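Local coordinates for protein ornithine aminotransferase (Plasmodium falciparum, PDB 3LG0) that probably catalyses the pyridoxal phosphate-dependent transfer of the delta-amino group of ornithine to 2-oxoglutarate, giving glutamate semialdehyde and glutamate, at residues A[8-13]-A[41-46]; A[28-33]-A[372-377]; A[49-54]-A[397-402]. All coordinates share one frame; numbering follows the deposited sequence.

Contact 1 of 3, residues A[8-13]-A[41-46]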
loop_
_atom_site.group_PDB
_atom_site.type_symbol
_atom_site.label_atom_id
_atom_site.label_comp_id
_atom_site.label_asym_id
_atom_site.label_seq_id
_atom_site.Cartn_x
_atom_site.Cartn_y
_atom_site.Cartn_z
ATOM N N LYS A 8 0.844 28.665 -14.498
ATOM C CA LYS A 8 1.031 27.694 -15.571
ATOM C C LYS A 8 -0.274 27.091 -16.080
ATOM O O LYS A 8 -1.341 27.315 -15.537
ATOM C CB LYS A 8 1.997 26.580 -15.150
ATOM C CG LYS A 8 2.160 26.403 -13.650
ATOM C CD LYS A 8 3.536 25.751 -13.361
ATOM C CE LYS A 8 3.596 24.314 -13.889
ATOM N NZ LYS A 8 4.610 23.433 -13.208
ATOM N N SER A 9 -0.154 26.310 -17.135
ATOM C CA SER A 9 -1.285 25.658 -17.754
ATOM C C SER A 9 -1.291 24.130 -17.530
ATOM O O SER A 9 -0.255 23.528 -17.195
ATOM C CB SER A 9 -1.209 25.909 -19.247
ATOM O OG SER A 9 -0.035 25.319 -19.771
ATOM N N SER A 10 -2.456 23.513 -17.750
ATOM C CA SER A 10 -2.570 22.046 -17.785
ATOM C C SER A 10 -1.432 21.429 -18.596
ATOM O O SER A 10 -0.937 20.336 -18.289
ATOM C CB SER A 10 -3.912 21.610 -18.396
ATOM O OG SER A 10 -4.996 21.857 -17.525
ATOM N N GLN A 11 -1.028 22.125 -19.649
ATOM C CA GLN A 11 0.015 21.596 -20.508
ATOM C C GLN A 11 1.384 21.712 -19.834
ATOM O O GLN A 11 2.240 20.858 -20.035
ATOM C CB GLN A 11 -0.000 22.277 -21.889
ATOM C CG GLN A 11 0.963 21.635 -22.894
ATOM C CD GLN A 11 0.423 20.329 -23.488
ATOM O OE1 GLN A 11 -0.791 20.131 -23.592
ATOM N NE2 GLN A 11 1.328 19.437 -23.883
ATOM N N ASP A 12 1.608 22.754 -19.036
ATOM C CA ASP A 12 2.860 22.799 -18.264
ATOM C C ASP A 12 2.955 21.620 -17.293
ATOM O O ASP A 12 4.000 20.982 -17.168
ATOM C CB ASP A 12 3.007 24.086 -17.471
ATOM C CG ASP A 12 3.169 25.304 -18.353
ATOM O OD1 ASP A 12 3.570 25.134 -19.526
ATOM O OD2 ASP A 12 2.900 26.423 -17.856
ATOM N N TYR A 13 1.859 21.330 -16.601
ATOM C CA TYR A 13 1.854 20.179 -15.725
ATOM C C TYR A 13 2.133 18.885 -16.470
ATOM O O TYR A 13 2.942 18.082 -16.014
ATOM C CB TYR A 13 0.564 20.084 -14.941
ATOM C CG TYR A 13 0.516 21.072 -13.816
ATOM C CD1 TYR A 13 1.144 20.815 -12.595
ATOM C CD2 TYR A 13 -0.150 22.272 -13.974
ATOM C CE1 TYR A 13 1.072 21.748 -11.556
ATOM C CE2 TYR A 13 -0.214 23.197 -12.971
ATOM C CZ TYR A 13 0.387 22.946 -11.767
ATOM O OH TYR A 13 0.281 23.920 -10.787
ATOM N N TYR A 41 -12.119 19.883 -10.726
ATOM C CA TYR A 41 -11.784 21.128 -11.418
ATOM C C TYR A 41 -10.337 21.103 -11.883
ATOM O O TYR A 41 -9.441 20.729 -11.116
ATOM C CB TYR A 41 -11.992 22.333 -10.488
ATOM C CG TYR A 41 -13.355 22.374 -9.850
ATOM C CD1 TYR A 41 -14.370 23.162 -10.387
ATOM C CD2 TYR A 41 -13.638 21.604 -8.730
ATOM C CE1 TYR A 41 -15.621 23.186 -9.815
ATOM C CE2 TYR A 41 -14.886 21.609 -8.163
ATOM C CZ TYR A 41 -15.879 22.401 -8.698
ATOM O OH TYR A 41 -17.127 22.405 -8.104
ATOM N N ASP A 42 -10.111 21.510 -13.134
ATOM C CA ASP A 42 -8.768 21.510 -13.691
ATOM C C ASP A 42 -8.019 22.854 -13.540
ATOM O O ASP A 42 -8.500 23.792 -12.887
ATOM C CB ASP A 42 -8.755 20.967 -15.128
ATOM C CG ASP A 42 -9.304 21.960 -16.146
ATOM O OD1 ASP A 42 -9.648 23.097 -15.770
ATOM O OD2 ASP A 42 -9.392 21.591 -17.332
ATOM N N ILE A 43 -6.818 22.903 -14.106
ATOM C CA ILE A 43 -5.924 24.035 -13.939
ATOM C C ILE A 43 -6.575 25.328 -14.434
ATOM O O ILE A 43 -6.379 26.391 -13.845
ATOM C CB ILE A 43 -4.586 23.807 -14.694
ATOM C CG1 ILE A 43 -3.863 22.568 -14.158
ATOM C CG2 ILE A 43 -3.694 25.027 -14.572
ATOM C CD1 ILE A 43 -3.753 22.525 -12.665
ATOM N N GLU A 44 -7.346 25.222 -15.517
ATOM C CA GLU A 44 -8.014 26.369 -16.121
ATOM C C GLU A 44 -9.390 26.600 -15.510
ATOM O O GLU A 44 -10.229 27.260 -16.100
ATOM C CB GLU A 44 -8.150 26.166 -17.634
ATOM C CG GLU A 44 -6.829 26.233 -18.393
ATOM C CD GLU A 44 -5.973 24.987 -18.194
ATOM O OE1 GLU A 44 -6.561 23.889 -18.089
ATOM O OE2 GLU A 44 -4.721 25.106 -18.148
ATOM N N ASP A 45 -9.616 26.023 -14.338
ATOM C CA ASP A 45 -10.886 26.140 -13.632
ATOM C C ASP A 45 -12.143 25.578 -14.332
ATOM O O ASP A 45 -13.257 25.885 -13.919
ATOM C CB ASP A 45 -11.105 27.592 -13.203
ATOM C CG ASP A 45 -10.060 28.065 -12.210
ATOM O OD1 ASP A 45 -9.929 27.428 -11.142
ATOM O OD2 ASP A 45 -9.367 29.070 -12.491
ATOM N N ARG A 46 -11.978 24.760 -15.371
ATOM C CA ARG A 46 -13.120 24.031 -15.925
ATOM C C ARG A 46 -13.575 22.954 -14.925
ATOM O O ARG A 46 -12.758 22.350 -14.212
ATOM C CB ARG A 46 -12.772 23.367 -17.257
ATOM C CG ARG A 46 -12.117 24.265 -18.286
ATOM C CD ARG A 46 -11.717 23.466 -19.509
ATOM N NE ARG A 46 -10.753 24.165 -20.360
ATOM C CZ ARG A 46 -9.443 23.915 -20.390
ATOM N NH1 ARG A 46 -8.908 22.977 -19.612
ATOM N NH2 ARG A 46 -8.662 24.610 -21.206
HETATM O O HOH W 1 -6.883 20.043 -17.793
#
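S10 OG sits between two partners. It donates to E44 OE1 at 2.6 Å and accepts from a water at about the same distance, and that water donates in turn to D42 OD2. The backbone joins in: S10 N reaches E44 OE2 over 2.8 Å in an almost perfectly straight bond (178°). The E44 carboxylate thus clasps one serine with both oxygens, each through its syn lone pair. A bend in the glutamate chain at chi2 (74°) turns the carboxylate back to the start of the helix, where a negative group probably suits the helix dipole. The clasp lies at the N-terminus of helix 10-20, whose first turn is capped by S9: its OG, at the N-cap, accepts from D12 N at 3.1 Å. The partner is the type I turn D42-D45, the hairpin connection between strands 39-42 and 47-50. R46 braces this turn by bringing NH1 to D42 OD2 (2.7 Å) and E44 OE1, a three-residue salt-bridge network that also fixes the carboxylate facing S10. Beside the polar cluster I43 supplies the apolar half: CG2 sits 3.4 Å from K8 O, while CD1 lies obliquely against the Y13 ring, 3.6 Å from CE2. V31 of strand 31-36 touches S10, Y13 and I43, and D88 of the second subunit packs on Y13 and I43.

Contact 2 of 3, residues A[28-33]-A[372-377]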
loop_
_atom_site.group_PDB
_atom_site.type_symbol
_atom_site.label_atom_id
_atom_site.label_comp_id
_atom_site.label_asym_id
_atom_site.label_seq_id
_atom_site.Cartn_x
_atom_site.Cartn_y
_atom_site.Cartn_z
ATOM N N ILE A 28 -5.963 10.145 -19.311
ATOM C CA ILE A 28 -6.656 11.153 -20.091
ATOM C C ILE A 28 -5.997 12.510 -19.815
ATOM O O ILE A 28 -5.645 12.822 -18.666
ATOM C CB ILE A 28 -8.162 11.184 -19.694
ATOM C CG1 ILE A 28 -8.905 9.978 -20.279
ATOM C CG2 ILE A 28 -8.834 12.459 -20.136
ATOM C CD1 ILE A 28 -8.809 9.901 -21.779
ATOM N N PRO A 29 -5.826 13.328 -20.865
ATOM C CA PRO A 29 -5.164 14.629 -20.718
ATOM C C PRO A 29 -6.020 15.677 -20.003
ATOM O O PRO A 29 -6.446 16.650 -20.617
ATOM C CB PRO A 29 -4.917 15.074 -22.169
ATOM C CG PRO A 29 -5.336 13.952 -23.029
ATOM C CD PRO A 29 -6.272 13.097 -22.242
ATOM N N VAL A 30 -6.271 15.479 -18.718
ATOM C CA VAL A 30 -6.916 16.504 -17.895
ATOM C C VAL A 30 -6.128 16.594 -16.591
ATOM O O VAL A 30 -5.725 15.580 -16.039
ATOM C CB VAL A 30 -8.430 16.205 -17.640
ATOM C CG1 VAL A 30 -8.633 14.936 -16.785
ATOM C CG2 VAL A 30 -9.126 17.416 -16.997
ATOM N N VAL A 31 -5.876 17.811 -16.123
ATOM C CA VAL A 31 -5.073 18.022 -14.919
ATOM C C VAL A 31 -5.919 18.608 -13.785
ATOM O O VAL A 31 -6.266 19.785 -13.805
ATOM C CB VAL A 31 -3.885 18.980 -15.200
ATOM C CG1 VAL A 31 -3.022 19.128 -13.973
ATOM C CG2 VAL A 31 -3.053 18.457 -16.348
ATOM N N LEU A 32 -6.239 17.781 -12.796
ATOM C CA LEU A 32 -7.106 18.189 -11.703
ATOM C C LEU A 32 -6.326 18.816 -10.552
ATOM O O LEU A 32 -5.179 18.453 -10.284
ATOM C CB LEU A 32 -7.914 16.993 -11.191
ATOM C CG LEU A 32 -8.589 16.195 -12.305
ATOM C CD1 LEU A 32 -9.373 15.023 -11.727
ATOM C CD2 LEU A 32 -9.474 17.108 -13.217
ATOM N N LYS A 33 -6.950 19.778 -9.885
ATOM C CA LYS A 33 -6.315 20.459 -8.769
ATOM C C LYS A 33 -7.282 20.521 -7.623
ATOM O O LYS A 33 -6.886 20.785 -6.490
ATOM C CB LYS A 33 -5.888 21.873 -9.145
ATOM C CG LYS A 33 -7.049 22.842 -9.390
ATOM C CD LYS A 33 -6.521 24.204 -9.843
ATOM C CE LYS A 33 -7.621 25.255 -9.917
ATOM N NZ LYS A 33 -7.098 26.550 -10.439
ATOM N N GLY A 372 -17.658 17.758 -20.448
ATOM C CA GLY A 372 -17.848 18.020 -19.029
ATOM C C GLY A 372 -17.969 16.798 -18.121
ATOM O O GLY A 372 -18.417 16.905 -16.989
ATOM N N LEU A 373 -17.567 15.633 -18.607
ATOM C CA LEU A 373 -17.638 14.411 -17.797
ATOM C C LEU A 373 -16.390 13.583 -18.038
ATOM O O LEU A 373 -16.040 13.309 -19.181
ATOM C CB LEU A 373 -18.898 13.601 -18.143
ATOM C CG LEU A 373 -19.188 12.248 -17.490
ATOM C CD1 LEU A 373 -20.707 12.032 -17.380
ATOM C CD2 LEU A 373 -18.517 11.086 -18.228
ATOM N N ILE A 374 -15.712 13.194 -16.965
ATOM C CA ILE A 374 -14.484 12.429 -17.130
ATOM C C ILE A 374 -14.599 10.980 -16.666
ATOM O O ILE A 374 -15.140 10.688 -15.601
ATOM C CB ILE A 374 -13.257 13.085 -16.450
ATOM C CG1 ILE A 374 -13.471 13.266 -14.944
ATOM C CG2 ILE A 374 -12.892 14.401 -17.119
ATOM C CD1 ILE A 374 -12.194 13.749 -14.220
ATOM N N THR A 375 -14.063 10.086 -17.484
ATOM C CA THR A 375 -14.013 8.684 -17.163
ATOM C C THR A 375 -12.934 8.023 -18.016
ATOM O O THR A 375 -12.207 8.704 -18.722
ATOM C CB THR A 375 -15.371 8.020 -17.381
ATOM O OG1 THR A 375 -15.308 6.654 -16.955
ATOM C CG2 THR A 375 -15.778 8.095 -18.851
ATOM N N ARG A 376 -12.840 6.700 -17.944
ATOM C CA ARG A 376 -11.791 5.969 -18.612
ATOM C C ARG A 376 -12.338 4.664 -19.175
ATOM O O ARG A 376 -13.337 4.139 -18.686
ATOM C CB ARG A 376 -10.683 5.642 -17.617
ATOM C CG ARG A 376 -9.407 5.176 -18.284
ATOM C CD ARG A 376 -8.430 6.329 -18.530
ATOM N NE ARG A 376 -7.316 5.954 -19.403
ATOM C CZ ARG A 376 -6.525 4.899 -19.212
ATOM N NH1 ARG A 376 -6.719 4.076 -18.186
ATOM N NH2 ARG A 376 -5.543 4.655 -20.066
ATOM N N SER A 377 -11.673 4.130 -20.187
ATOM C CA SER A 377 -12.089 2.859 -20.761
ATOM C C SER A 377 -11.248 1.701 -20.244
ATOM O O SER A 377 -10.029 1.806 -20.111
ATOM C CB SER A 377 -12.031 2.899 -22.288
ATOM O OG SER A 377 -10.803 3.431 -22.749
#
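I374 and L32 are aimed at each other by their first torsions: in I374, chi1 of 59° places CG1 between the backbone N and the carbonyl carbon, and the chain then extends outward, whereas L32 sets CG beside its own N (chi1 -49°). Their side chains meet tip to tip, CD1 of L32 lying 4.0 Å from CD1 of I374. Both residues belong to the mixed sheet of the smaller domain of this class-III aminotransferase, but strands 31-36 and 373-378 are not neighbours in it; 39-42 and 47-50 come between, so the two meet mainly through side chains and not by strand pairing. V40, from strand 39-42, touches both L32 and I374. Two residues before L32, V30 adds its CG1, 4.3 Å from CG2 of I374, a looser touch. The inverse gamma turn centred on P29, with V30 N bonded to I28 O at 2.7 Å, redirects the chain between I28 and the strand. Before that turn, I28 lies at the other end of the contact, with W362 and L366 of helix 361-370 against it. The second subunit completes the surroundings: its F85 packs on both V30 and I374, and V31 and L32 pair in a parallel ladder with one of its strands, carrying the sheet across the dimer interface. R376, bent at chi2, slides past I28 in the opposite direction, and I28 CG1 ends 4.1 Å from R376 CD and 3.9 Å from T375 O.

Contact 3 of 3, residues A[49-54]-A[397-402]; sequences YDFLSA and DECTEI
E398 is the first residue of 397-402, part of helix 393-412, to touch the other segment, and it meets Y49 through a hydrogen bond: Y49 OH donates to E398 OE1 at 2.8 Å. The glutamate chain is fully stretched, with CG anti to the backbone N (chi1 -176°), which carries the carboxylate out to the phenol end of the ring. There the two flat groups stand almost perpendicular, 86° apart, and the hydroxyl comes down on OE1 from well above the carboxylate plane. E398 CD itself lies at the ring edge, close to the ring plane and 3.8 Å from Y49 CE1. The next residue, C399, turns to the sheet and puts its sulfur over one face of the same tyrosine. SG sits 3.4 Å from the Y49 ring centroid and nearly on the ring normal, a close sulfur-aromatic contact. The same SG also meets F51 obliquely, 3.4 Å from CE1, while C399 CB approaches F51 CZ at 3.7 Å; the cysteine is thus wedged between the two aromatic side chains. This is helix-on-sheet packing: the C-terminal helix 393-412 lies against the mixed sheet of the smaller domain, where Y49 lies near the end of strand 47-50 and F51 comes just after the strand. L373 of the adjoining strand touches F51, C399 and I402, and F39 meets the Y49 ring at about 45°. After F51 the chain turns away, held by D50 OD1, which accepts from L52 N at 2.9 Å and from S53 N in an Asx motif. One helical turn beyond E398, I402 makes the last touch, its CD1 resting obliquely against Y49 at 4.2 Å from CD1 of the ring.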
loop_
_atom_site.group_PDB
_atom_site.type_symbol
_atom_site.label_atom_id
_atom_site.label_comp_id
_atom_site.label_asym_id
_atom_site.label_seq_id
_atom_site.Cartn_x
_atom_site.Cartn_y
_atom_site.Cartn_z
ATOM N N TYR A 49 -17.891 16.478 -14.178
ATOM C CA TYR A 49 -18.446 15.398 -13.397
ATOM C C TYR A 49 -17.415 14.278 -13.379
ATOM O O TYR A 49 -16.927 13.849 -14.437
ATOM C CB TYR A 49 -19.742 14.885 -14.024
ATOM C CG TYR A 49 -20.974 15.722 -13.737
ATOM C CD1 TYR A 49 -21.501 16.580 -14.703
ATOM C CD2 TYR A 49 -21.625 15.635 -12.507
ATOM C CE1 TYR A 49 -22.639 17.344 -14.439
ATOM C CE2 TYR A 49 -22.762 16.388 -12.236
ATOM C CZ TYR A 49 -23.262 17.241 -13.203
ATOM O OH TYR A 49 -24.381 18.005 -12.939
ATOM N N ASP A 50 -17.081 13.803 -12.181
ATOM C CA ASP A 50 -16.169 12.672 -12.031
ATOM C C ASP A 50 -16.949 11.378 -12.138
ATOM O O ASP A 50 -17.667 11.021 -11.214
ATOM C CB ASP A 50 -15.468 12.713 -10.678
ATOM C CG ASP A 50 -14.428 11.607 -10.523
ATOM O OD1 ASP A 50 -14.454 10.635 -11.311
ATOM O OD2 ASP A 50 -13.575 11.722 -9.617
ATOM N N PHE A 51 -16.791 10.674 -13.255
ATOM C CA PHE A 51 -17.531 9.433 -13.471
ATOM C C PHE A 51 -16.692 8.171 -13.295
ATOM O O PHE A 51 -17.107 7.069 -13.684
ATOM C CB PHE A 51 -18.314 9.456 -14.805
ATOM C CG PHE A 51 -19.778 9.712 -14.604
ATOM C CD1 PHE A 51 -20.204 10.884 -13.993
ATOM C CD2 PHE A 51 -20.717 8.760 -14.946
ATOM C CE1 PHE A 51 -21.552 11.118 -13.766
ATOM C CE2 PHE A 51 -22.077 8.994 -14.729
ATOM C CZ PHE A 51 -22.488 10.166 -14.132
ATOM N N LEU A 52 -15.520 8.353 -12.684
ATOM C CA LEU A 52 -14.664 7.250 -12.287
ATOM C C LEU A 52 -14.674 7.064 -10.771
ATOM O O LEU A 52 -14.629 5.945 -10.278
ATOM C CB LEU A 52 -13.244 7.503 -12.763
ATOM C CG LEU A 52 -12.388 6.261 -12.906
ATOM C CD1 LEU A 52 -13.089 5.324 -13.854
ATOM C CD2 LEU A 52 -11.014 6.626 -13.422
ATOM N N SER A 53 -14.737 8.172 -10.039
ATOM C CA SER A 53 -14.670 8.161 -8.572
ATOM C C SER A 53 -13.405 7.477 -8.052
ATOM O O SER A 53 -13.422 6.861 -6.980
ATOM C CB SER A 53 -15.906 7.497 -7.950
ATOM O OG SER A 53 -17.103 8.126 -8.355
ATOM N N ALA A 54 -12.308 7.612 -8.791
ATOM C CA ALA A 54 -11.061 6.939 -8.446
ATOM C C ALA A 54 -11.361 5.470 -8.110
ATOM O O ALA A 54 -10.919 4.940 -7.096
ATOM C CB ALA A 54 -10.350 7.655 -7.270
ATOM N N ASP A 397 -29.478 13.476 -14.505
ATOM C CA ASP A 397 -30.199 13.847 -15.705
ATOM C C ASP A 397 -29.259 14.633 -16.620
ATOM O O ASP A 397 -29.178 14.383 -17.829
ATOM C CB ASP A 397 -31.458 14.663 -15.357
ATOM C CG ASP A 397 -32.570 13.805 -14.740
ATOM O OD1 ASP A 397 -32.585 12.571 -14.961
ATOM O OD2 ASP A 397 -33.433 14.375 -14.036
ATOM N N GLU A 398 -28.535 15.582 -16.036
ATOM C CA GLU A 398 -27.590 16.360 -16.815
ATOM C C GLU A 398 -26.526 15.443 -17.417
ATOM O O GLU A 398 -26.132 15.605 -18.575
ATOM C CB GLU A 398 -26.927 17.408 -15.945
ATOM C CG GLU A 398 -26.004 18.317 -16.738
ATOM C CD GLU A 398 -25.435 19.417 -15.886
ATOM O OE1 GLU A 398 -25.871 19.537 -14.715
ATOM O OE2 GLU A 398 -24.560 20.153 -16.387
ATOM N N CYS A 399 -26.066 14.474 -16.629
ATOM C CA CYS A 399 -25.021 13.573 -17.096
ATOM C C CYS A 399 -25.540 12.692 -18.205
ATOM O O CYS A 399 -24.807 12.363 -19.140
ATOM C CB CYS A 399 -24.467 12.729 -15.955
ATOM S SG CYS A 399 -23.468 13.695 -14.833
ATOM N N THR A 400 -26.814 12.326 -18.111
ATOM C CA THR A 400 -27.474 11.599 -19.189
ATOM C C THR A 400 -27.438 12.402 -20.499
ATOM O O THR A 400 -27.132 11.852 -21.567
ATOM C CB THR A 400 -28.922 11.254 -18.805
ATOM O OG1 THR A 400 -28.913 10.406 -17.647
ATOM C CG2 THR A 400 -29.634 10.550 -19.950
ATOM N N GLU A 401 -27.738 13.698 -20.419
ATOM C CA GLU A 401 -27.677 14.560 -21.606
ATOM C C GLU A 401 -26.279 14.452 -22.196
ATOM O O GLU A 401 -26.101 14.306 -23.408
ATOM C CB GLU A 401 -27.947 16.030 -21.252
ATOM C CG GLU A 401 -29.215 16.296 -20.458
ATOM C CD GLU A 401 -30.391 16.691 -21.334
ATOM O OE1 GLU A 401 -30.614 16.023 -22.367
ATOM O OE2 GLU A 401 -31.093 17.668 -20.988
ATOM N N ILE A 402 -25.286 14.528 -21.314
ATOM C CA ILE A 402 -23.899 14.565 -21.729
ATOM C C ILE A 402 -23.510 13.279 -22.426
ATOM O O ILE A 402 -22.932 13.310 -23.506
ATOM C CB ILE A 402 -22.974 14.849 -20.538
ATOM C CG1 ILE A 402 -23.201 16.275 -20.032
ATOM C CG2 ILE A 402 -21.517 14.635 -20.922
ATOM C CD1 ILE A 402 -22.421 16.630 -18.776
#

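All three contacts gather on one side of the subunit, around the seven-stranded mixed sheet. Contact 2 lies about 12 Å from contact 1 and 11 Å from contact 3, centre to centre; contacts 1 and 3 are about 20 Å apart. Across the sheet the strands run 31-36, 39-42, 47-50, 373-378, so the N-terminal strands lie beside a strand from near the C-terminus. Contact 1 closes before contact 3 opens, while contact 2 crosses both along the chain. K33 ties contact 2 to D45 of contact 1, and I374 pairs with Y49 and F51 of contact 3. Chain ends and dimer interface thus meet on one sheet.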